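Transcriptional regulator, MarR family (Methanosarcina mazei, PDB 3S2W) probably binds DNA through a winged helix-turn-helix domain and regulates transcription, as members of the MarR family generally do. Local coordinates at residues A[93-98]-A[109-114]. Sequence-based numbering, arbitrary orientation.
Sequences YVFRQR and FLTEKG
Phe-95 CG sits between its backbone N and carbonyl carbon (chi1 71°), which carries the ring over Phe-109 CB, 3.8 Å from the ring centroid, a CH-pi contact. Phe-109 CG stands beside its own N (chi1 -71°), placing its ring nearly parallel to that of Phe-95 (planes at 12°) but slid aside, centroids 5.4 Å apart, so the two barely overlap. Thr-111 CG2 meets the edge of the Phe-95 ring at CD2 (3.8 Å). The backbones pair in antiparallel fashion: Phe-95 N reaches Phe-109 O at 2.9 Å, and Phe-109 N answers to Phe-95 O. Past the strand end, Thr-111 N donates to Tyr-93 O (3.1 Å), approaching from above the carbonyl plane. Thr-111 is also the N-cap of helix 112-133: its OG1 accepts from Gly-114 N at 3.2 Å and bonds to Gly-92 O. A valine here would probably leave Gly-114 N without its cap and take from Gly-92 O the hydroxyl that bonds to it. Lys-113 CG and CD pack obliquely against Tyr-93 CD1 and CE1 (CG to CE1 3.7 Å), while Gly-114 N lies at that ring's edge. This hairpin, 94-98 with 106-110, is consistent with the wing of a winged helix; Val-94 and Leu-110, a non-hydrogen-bonded pair, both touch Leu-59 of helix 53-61, Val-94 also meets helix 78-90, and strand 106-110 runs between 94-98 and 65-66.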
loop_
_atom_site.group_PDB
_atom_site.type_symbol
_atom_site.label_atom_id
_atom_site.label_comp_id
_atom_site.label_asym_id
_atom_site.label_seq_id
_atom_site.Cartn_x
_atom_site.Cartn_y
_atom_site.Cartn_z
ATOM N N TYR A 93 -13.022 6.884 -19.803
ATOM C CA TYR A 93 -13.362 7.521 -18.536
ATOM C C TYR A 93 -12.686 8.861 -18.357
ATOM O O TYR A 93 -13.102 9.664 -17.531
ATOM C CB TYR A 93 -12.979 6.632 -17.366
ATOM C CG TYR A 93 -13.837 5.415 -17.250
ATOM C CD1 TYR A 93 -15.213 5.519 -17.299
ATOM C CD2 TYR A 93 -13.270 4.158 -17.110
ATOM C CE1 TYR A 93 -15.992 4.412 -17.194
ATOM C CE2 TYR A 93 -14.042 3.050 -17.006
ATOM C CZ TYR A 93 -15.403 3.178 -17.046
ATOM O OH TYR A 93 -16.190 2.075 -16.943
ATOM N N VAL A 94 -11.617 9.096 -19.102
ATOM C CA VAL A 94 -10.962 10.392 -19.014
ATOM C C VAL A 94 -10.415 10.776 -20.343
ATOM O O VAL A 94 -10.199 9.919 -21.192
ATOM C CB VAL A 94 -9.777 10.391 -18.055
ATOM C CG1 VAL A 94 -10.217 9.937 -16.696
ATOM C CG2 VAL A 94 -8.629 9.541 -18.621
ATOM N N PHE A 95 -10.160 12.066 -20.510
ATOM C CA PHE A 95 -9.468 12.526 -21.702
ATOM C C PHE A 95 -8.356 13.447 -21.295
ATOM O O PHE A 95 -8.332 13.932 -20.159
ATOM C CB PHE A 95 -10.418 13.161 -22.734
ATOM C CG PHE A 95 -10.967 14.511 -22.332
ATOM C CD1 PHE A 95 -10.285 15.682 -22.651
ATOM C CD2 PHE A 95 -12.181 14.610 -21.668
ATOM C CE1 PHE A 95 -10.791 16.911 -22.293
ATOM C CE2 PHE A 95 -12.698 15.856 -21.313
ATOM C CZ PHE A 95 -12.007 17.002 -21.626
ATOM N N ARG A 96 -7.413 13.624 -22.215
ATOM C CA ARG A 96 -6.229 14.451 -22.016
ATOM C C ARG A 96 -6.356 15.725 -22.839
ATOM O O ARG A 96 -6.884 15.715 -23.948
ATOM C CB ARG A 96 -4.990 13.730 -22.531
ATOM C CG ARG A 96 -4.340 12.731 -21.618
ATOM C CD ARG A 96 -3.549 11.747 -22.512
ATOM N NE ARG A 96 -2.576 10.943 -21.787
ATOM C CZ ARG A 96 -2.344 9.659 -22.039
ATOM N NH1 ARG A 96 -3.030 9.043 -23.005
ATOM N NH2 ARG A 96 -1.425 8.986 -21.328
ATOM N N GLN A 97 -5.824 16.818 -22.325
ATOM C CA GLN A 97 -5.792 18.048 -23.096
ATOM C C GLN A 97 -4.476 18.730 -22.865
ATOM O O GLN A 97 -4.125 19.001 -21.723
ATOM C CB GLN A 97 -6.921 18.972 -22.673
ATOM C CG GLN A 97 -7.917 19.234 -23.771
ATOM C CD GLN A 97 -7.407 20.250 -24.749
ATOM O OE1 GLN A 97 -7.076 21.368 -24.366
ATOM N NE2 GLN A 97 -7.317 19.867 -26.019
ATOM N N ARG A 98 -3.739 18.969 -23.947
ATOM C CA ARG A 98 -2.511 19.757 -23.898
ATOM C C ARG A 98 -2.849 21.212 -23.619
ATOM O O ARG A 98 -3.711 21.783 -24.281
ATOM C CB ARG A 98 -1.794 19.681 -25.244
ATOM C CG ARG A 98 -0.442 20.382 -25.278
ATOM C CD ARG A 98 0.109 20.437 -26.702
ATOM N NE ARG A 98 -0.353 19.302 -27.503
ATOM C CZ ARG A 98 -1.114 19.397 -28.593
ATOM N NH1 ARG A 98 -1.478 18.295 -29.240
ATOM N NH2 ARG A 98 -1.507 20.585 -29.041
ATOM N N PHE A 109 -8.914 15.125 -17.601
ATOM C CA PHE A 109 -10.263 15.499 -17.244
ATOM C C PHE A 109 -11.153 14.270 -17.279
ATOM O O PHE A 109 -10.950 13.376 -18.092
ATOM C CB PHE A 109 -10.812 16.484 -18.266
ATOM C CG PHE A 109 -10.206 17.858 -18.207
ATOM C CD1 PHE A 109 -10.846 18.880 -17.513
ATOM C CD2 PHE A 109 -9.035 18.150 -18.889
ATOM C CE1 PHE A 109 -10.312 20.168 -17.464
ATOM C CE2 PHE A 109 -8.487 19.452 -18.839
ATOM C CZ PHE A 109 -9.135 20.457 -18.124
ATOM N N LEU A 110 -12.159 14.228 -16.412
ATOM C CA LEU A 110 -13.181 13.184 -16.491
ATOM C C LEU A 110 -14.083 13.412 -17.698
ATOM O O LEU A 110 -14.452 14.553 -18.002
ATOM C CB LEU A 110 -14.012 13.163 -15.209
ATOM C CG LEU A 110 -13.242 12.692 -13.969
ATOM C CD1 LEU A 110 -13.859 13.283 -12.698
ATOM C CD2 LEU A 110 -13.150 11.132 -13.906
ATOM N N THR A 111 -14.422 12.340 -18.403
ATOM C CA THR A 111 -15.480 12.404 -19.406
ATOM C C THR A 111 -16.838 12.240 -18.719
ATOM O O THR A 111 -16.911 12.012 -17.508
ATOM C CB THR A 111 -15.352 11.274 -20.413
ATOM O OG1 THR A 111 -15.470 10.031 -19.716
ATOM C CG2 THR A 111 -13.998 11.330 -21.124
ATOM N N GLU A 112 -17.922 12.335 -19.481
ATOM C CA GLU A 112 -19.235 12.124 -18.877
ATOM C C GLU A 112 -19.355 10.715 -18.318
ATOM O O GLU A 112 -19.775 10.535 -17.177
ATOM C CB GLU A 112 -20.380 12.458 -19.847
ATOM C CG GLU A 112 -20.886 13.889 -19.678
ATOM C CD GLU A 112 -21.399 14.168 -18.258
ATOM O OE1 GLU A 112 -22.277 13.415 -17.785
ATOM O OE2 GLU A 112 -20.923 15.132 -17.613
ATOM N N LYS A 113 -18.972 9.720 -19.119
ATOM C CA LYS A 113 -18.881 8.337 -18.642
ATOM C C LYS A 113 -18.137 8.247 -17.292
ATOM O O LYS A 113 -18.609 7.618 -16.357
ATOM C CB LYS A 113 -18.190 7.461 -19.692
ATOM C CG LYS A 113 -18.442 5.968 -19.558
ATOM C CD LYS A 113 -17.644 5.179 -20.606
ATOM C CE LYS A 113 -18.154 3.748 -20.766
ATOM N NZ LYS A 113 -17.430 3.007 -21.841
ATOM N N GLY A 114 -16.981 8.893 -17.183
ATOM C CA GLY A 114 -16.274 8.932 -15.916
ATOM C C GLY A 114 -17.002 9.662 -14.786
ATOM O O GLY A 114 -16.885 9.282 -13.615
#